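Local coordinates for malonyl CoA-acyl carrier protein transacylase (Synechocystis sp. PCC 6803 substr. Kazusa, PDB 4RR5) that catalyses the transfer of the malonyl group from malonyl-CoA to holo-acyl carrier protein, a step of fatty acid biosynthesis, at residues E67-L70 against A71-R75; Q201-A205 against C206-D210. One frame throughout, in Å; residues are numbered along the deposited sequence.

Contact 1. Residues E67-L70 against A71-R75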
# COMPACT_ATOMS: atom_id res chain seq x y z
N GLU A 67 -4.03 0.90 -10.11
CA GLU A 67 -4.05 -0.47 -9.62
C GLU A 67 -5.39 -1.17 -9.88
O GLU A 67 -5.42 -2.31 -10.33
CB GLU A 67 -3.68 -0.50 -8.14
CG GLU A 67 -2.16 -0.35 -7.92
CD GLU A 67 -1.75 -0.04 -6.49
OE1 GLU A 67 -2.61 -0.04 -5.59
OE2 GLU A 67 -0.54 0.19 -6.27
N ALA A 68 -6.50 -0.48 -9.62
CA ALA A 68 -7.82 -1.02 -9.97
C ALA A 68 -7.94 -1.25 -11.48
O ALA A 68 -8.52 -2.23 -11.92
CB ALA A 68 -8.93 -0.10 -9.49
N ILE A 69 -7.37 -0.36 -12.29
CA ILE A 69 -7.38 -0.55 -13.74
C ILE A 69 -6.57 -1.78 -14.12
O ILE A 69 -7.03 -2.62 -14.89
CB ILE A 69 -6.85 0.71 -14.48
CG1 ILE A 69 -7.95 1.77 -14.56
CG2 ILE A 69 -6.34 0.36 -15.89
CD1 ILE A 69 -7.47 3.12 -14.89
N LEU A 70 -5.37 -1.91 -13.57
CA LEU A 70 -4.55 -3.10 -13.81
C LEU A 70 -5.25 -4.40 -13.40
O LEU A 70 -5.19 -5.40 -14.13
CB LEU A 70 -3.22 -2.97 -13.09
CG LEU A 70 -2.27 -2.03 -13.82
CD1 LEU A 70 -1.07 -1.71 -12.94
CD2 LEU A 70 -1.85 -2.63 -15.17
N ALA A 71 -5.93 -4.39 -12.25
CA ALA A 71 -6.66 -5.57 -11.80
C ALA A 71 -7.73 -5.98 -12.81
O ALA A 71 -7.91 -7.17 -13.10
CB ALA A 71 -7.28 -5.31 -10.45
N ASP A 72 -8.46 -5.01 -13.33
CA ASP A 72 -9.52 -5.31 -14.28
C ASP A 72 -8.94 -5.74 -15.62
O ASP A 72 -9.52 -6.56 -16.31
CB ASP A 72 -10.44 -4.13 -14.44
CG ASP A 72 -11.24 -3.86 -13.20
OD1 ASP A 72 -11.31 -4.76 -12.34
OD2 ASP A 72 -11.81 -2.77 -13.08
N LEU A 73 -7.80 -5.17 -15.99
CA LEU A 73 -7.14 -5.57 -17.23
C LEU A 73 -6.68 -7.03 -17.16
O LEU A 73 -6.86 -7.78 -18.11
CB LEU A 73 -5.96 -4.64 -17.53
CG LEU A 73 -6.41 -3.26 -18.01
CD1 LEU A 73 -5.21 -2.35 -18.16
CD2 LEU A 73 -7.18 -3.38 -19.31
N LEU A 74 -6.11 -7.40 -16.01
CA LEU A 74 -5.75 -8.79 -15.73
C LEU A 74 -6.96 -9.73 -15.82
O LEU A 74 -6.90 -10.78 -16.46
CB LEU A 74 -5.11 -8.88 -14.35
CG LEU A 74 -3.66 -8.44 -14.36
CD1 LEU A 74 -3.15 -8.11 -12.95
CD2 LEU A 74 -2.80 -9.50 -15.06
N ARG A 75 -8.06 -9.33 -15.19
CA ARG A 75 -9.30 -10.09 -15.26
C ARG A 75 -9.75 -10.29 -16.70
O ARG A 75 -10.04 -11.41 -17.11
CB ARG A 75 -10.40 -9.42 -14.44
CG ARG A 75 -10.17 -9.58 -12.94
CD ARG A 75 -11.43 -9.34 -12.13
NE ARG A 75 -11.18 -9.55 -10.71
CZ ARG A 75 -11.07 -10.75 -10.14
NH1 ARG A 75 -11.20 -11.86 -10.86
NH2 ARG A 75 -10.83 -10.84 -8.84
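The backbone oxygen of Leu70 receives both the amide and the flank of the Leu74 side chain, one turn on along helix 56-76. Leu74 N donates to Leu70 O at 2.9 Å, with an N-H...O angle of 168°. The side chain of Leu74 lies beside the same oxygen, its CG 3.4 Å from Leu70 O. Three residues before Leu74, Ala71 N makes the same kind of bond to Glu67 O at 2.9 Å, and Ala71 CB rests 3.5 Å from Glu67 O. Asp72 N reaches Ala68 O in the same way at 3.1 Å.

Leu73 carries the apolar side of the contact. Leu73 N donates to Ile69 O at 2.9 Å. Its CG stands beside the backbone N (chi1 -73°), close over that same oxygen, with Leu73 CG 3.2 Å from Ile69 O. Ile69 and Leu73 run side by side and point the same way, and methyl Leu73 CD1 touches Ile69 CG2 at 3.7 Å. Leu73 also packs on Leu290 of helix 287-291. With an alanine here the backbone bond could remain, but Ile69 CG2 would probably lose this neighbour and a gap would open toward Leu290.

Neighbouring elements cover the helix on several sides: Ile69 packs on helix 25-38, while Leu70 and Leu74 meet Val262 of strand 258-262 and also Leu290. Asp72 OD2 forms a salt bridge with Lys30 and a hydrogen bond with Tyr96; Glu67 OE1 is hydrogen-bonded to Ser93.

This is regular alpha-helical i to i+4 bonding, here in a mostly buried helix packed against the parallel sheet of the alpha/beta hydrolase-like core of FabD acyltransferases.

Contact 2. Residues Q201-A205 against C206-D210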
# COMPACT_ATOMS: atom_id res chain seq x y z
N GLN A 201 -15.12 6.96 11.47
CA GLN A 201 -16.55 7.24 11.46
C GLN A 201 -17.09 7.03 10.04
O GLN A 201 -18.06 6.31 9.83
CB GLN A 201 -16.84 8.66 11.98
CG GLN A 201 -17.12 8.72 13.49
CD GLN A 201 -16.87 10.11 14.12
OE1 GLN A 201 -16.87 11.14 13.44
NE2 GLN A 201 -16.66 10.13 15.44
N THR A 202 -16.43 7.64 9.05
CA THR A 202 -16.77 7.43 7.64
C THR A 202 -16.71 5.96 7.21
O THR A 202 -17.61 5.45 6.52
CB THR A 202 -15.82 8.26 6.73
OG1 THR A 202 -16.19 9.64 6.78
CG2 THR A 202 -15.87 7.75 5.28
N LEU A 203 -15.65 5.26 7.62
CA LEU A 203 -15.45 3.88 7.20
C LEU A 203 -16.51 2.92 7.74
O LEU A 203 -17.01 2.08 6.99
CB LEU A 203 -14.06 3.39 7.63
CG LEU A 203 -13.01 3.25 6.52
CD1 LEU A 203 -11.69 2.71 7.05
CD2 LEU A 203 -13.52 2.38 5.39
N THR A 204 -16.86 3.04 9.02
CA THR A 204 -17.85 2.14 9.62
C THR A 204 -19.24 2.23 8.98
O THR A 204 -19.97 1.24 8.99
CB THR A 204 -17.99 2.36 11.16
OG1 THR A 204 -17.61 3.70 11.49
CG2 THR A 204 -17.11 1.40 11.94
N ALA A 205 -19.59 3.38 8.40
CA ALA A 205 -20.90 3.58 7.76
C ALA A 205 -20.95 2.98 6.37
O ALA A 205 -21.97 3.04 5.69
CB ALA A 205 -21.23 5.05 7.68
N CYS A 206 -19.84 2.41 5.95
CA CYS A 206 -19.71 1.87 4.62
C CYS A 206 -19.93 0.37 4.69
O CYS A 206 -19.28 -0.29 5.49
CB CYS A 206 -18.34 2.24 4.04
SG CYS A 206 -18.02 1.61 2.39
N HIS A 207 -20.85 -0.17 3.91
CA HIS A 207 -21.07 -1.61 3.94
C HIS A 207 -19.95 -2.35 3.21
O HIS A 207 -19.62 -2.00 2.08
CB HIS A 207 -22.40 -1.99 3.31
CG HIS A 207 -22.51 -3.45 2.99
ND1 HIS A 207 -22.32 -4.44 3.93
CD2 HIS A 207 -22.79 -4.08 1.82
CE1 HIS A 207 -22.48 -5.62 3.36
NE2 HIS A 207 -22.76 -5.43 2.08
N PHE A 208 -19.38 -3.36 3.84
CA PHE A 208 -18.34 -4.15 3.19
C PHE A 208 -18.88 -5.53 2.78
O PHE A 208 -19.37 -6.28 3.63
CB PHE A 208 -17.14 -4.33 4.12
CG PHE A 208 -16.14 -3.22 4.04
CD1 PHE A 208 -16.52 -1.94 3.66
CD2 PHE A 208 -14.80 -3.46 4.34
CE1 PHE A 208 -15.59 -0.92 3.60
CE2 PHE A 208 -13.86 -2.44 4.26
CZ PHE A 208 -14.26 -1.16 3.89
N ASN A 209 -18.79 -5.87 1.49
CA ASN A 209 -19.12 -7.23 1.07
C ASN A 209 -18.04 -8.18 1.54
O ASN A 209 -16.90 -7.78 1.80
CB ASN A 209 -19.26 -7.36 -0.46
CG ASN A 209 -20.18 -6.32 -1.06
OD1 ASN A 209 -21.20 -5.95 -0.48
ND2 ASN A 209 -19.80 -5.81 -2.24
N ASP A 210 -18.38 -9.45 1.63
CA ASP A 210 -17.36 -10.45 1.89
C ASP A 210 -16.49 -10.54 0.63
O ASP A 210 -16.92 -10.17 -0.47
CB ASP A 210 -18.00 -11.79 2.26
CG ASP A 210 -18.81 -11.72 3.56
OD1 ASP A 210 -18.41 -10.97 4.49
OD2 ASP A 210 -19.86 -12.40 3.66
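Phe208 has CG anti to its carbonyl carbon and beside its backbone N (chi1 -87°), and this carries the ring back toward Leu203. Leu203 has a first torsion of -106°, off the usual staggered values, and sends CD2 forward to meet it. The setting is the C-terminal end of helix 193-204, where a type I beta turn over Leu203-Cys206 leads from the last helical turn into an extended chain.

Leu203 CD2 touches Phe208 CZ at 3.9 Å. The two side chains cross obliquely. One methyl meets the ring at CZ. The contact is apolar, and both side chains are buried. It joins the helix end to the loop that follows it.

The backbone marks the same change. Cys206 N donates to Leu203 O at 3.0 Å, an i to i+3 bond in place of the helical i to i+4 step. Cys206 N stands 56° out of the carbonyl plane and so does not use a lone pair direction. One residue earlier, Ala205 N makes a weak bond of the same i to i+3 kind to Thr202 O at 3.4 Å. Cys206 CB sits against the acceptor of the first bond, 3.2 Å from Leu203 O.

Lys231 NZ, from helix 227-235, bonds both Thr204 O and Cys206 O; its positive charge would probably suit the negative end of the helix dipole. Leu203 also packs on Leu109 of helix 103-119 and on Leu234. Phe208 meets Phe101 edge-to-face.

On the chain after the helix, the Asn209 N lies 4.0 Å above one face of the His207 ring, toward its rim. Cys206 SG lies at the edge of the Phe208 ring, in its plane, 3.7 Å from Phe208 CE1.

Overall arrangement
The two contacts lie in series along the chain, with centres about 23 Å apart and nearest atoms about 10 Å apart, and they do not touch. Contact 1 is buried within one long helix. Contact 2 is only partly buried and sits where another helix ends, nearer the surface. Contact 1 repeats the same helical bond four times and adds one aliphatic pair. Contact 2 has one i to i+3 turn bond across the segments and a methyl against an aromatic ring. The surrounding elements differ too: helix 25-38, strand 258-262 and helix 287-291 around contact 1, helices 103-119 and 227-235 around contact 2.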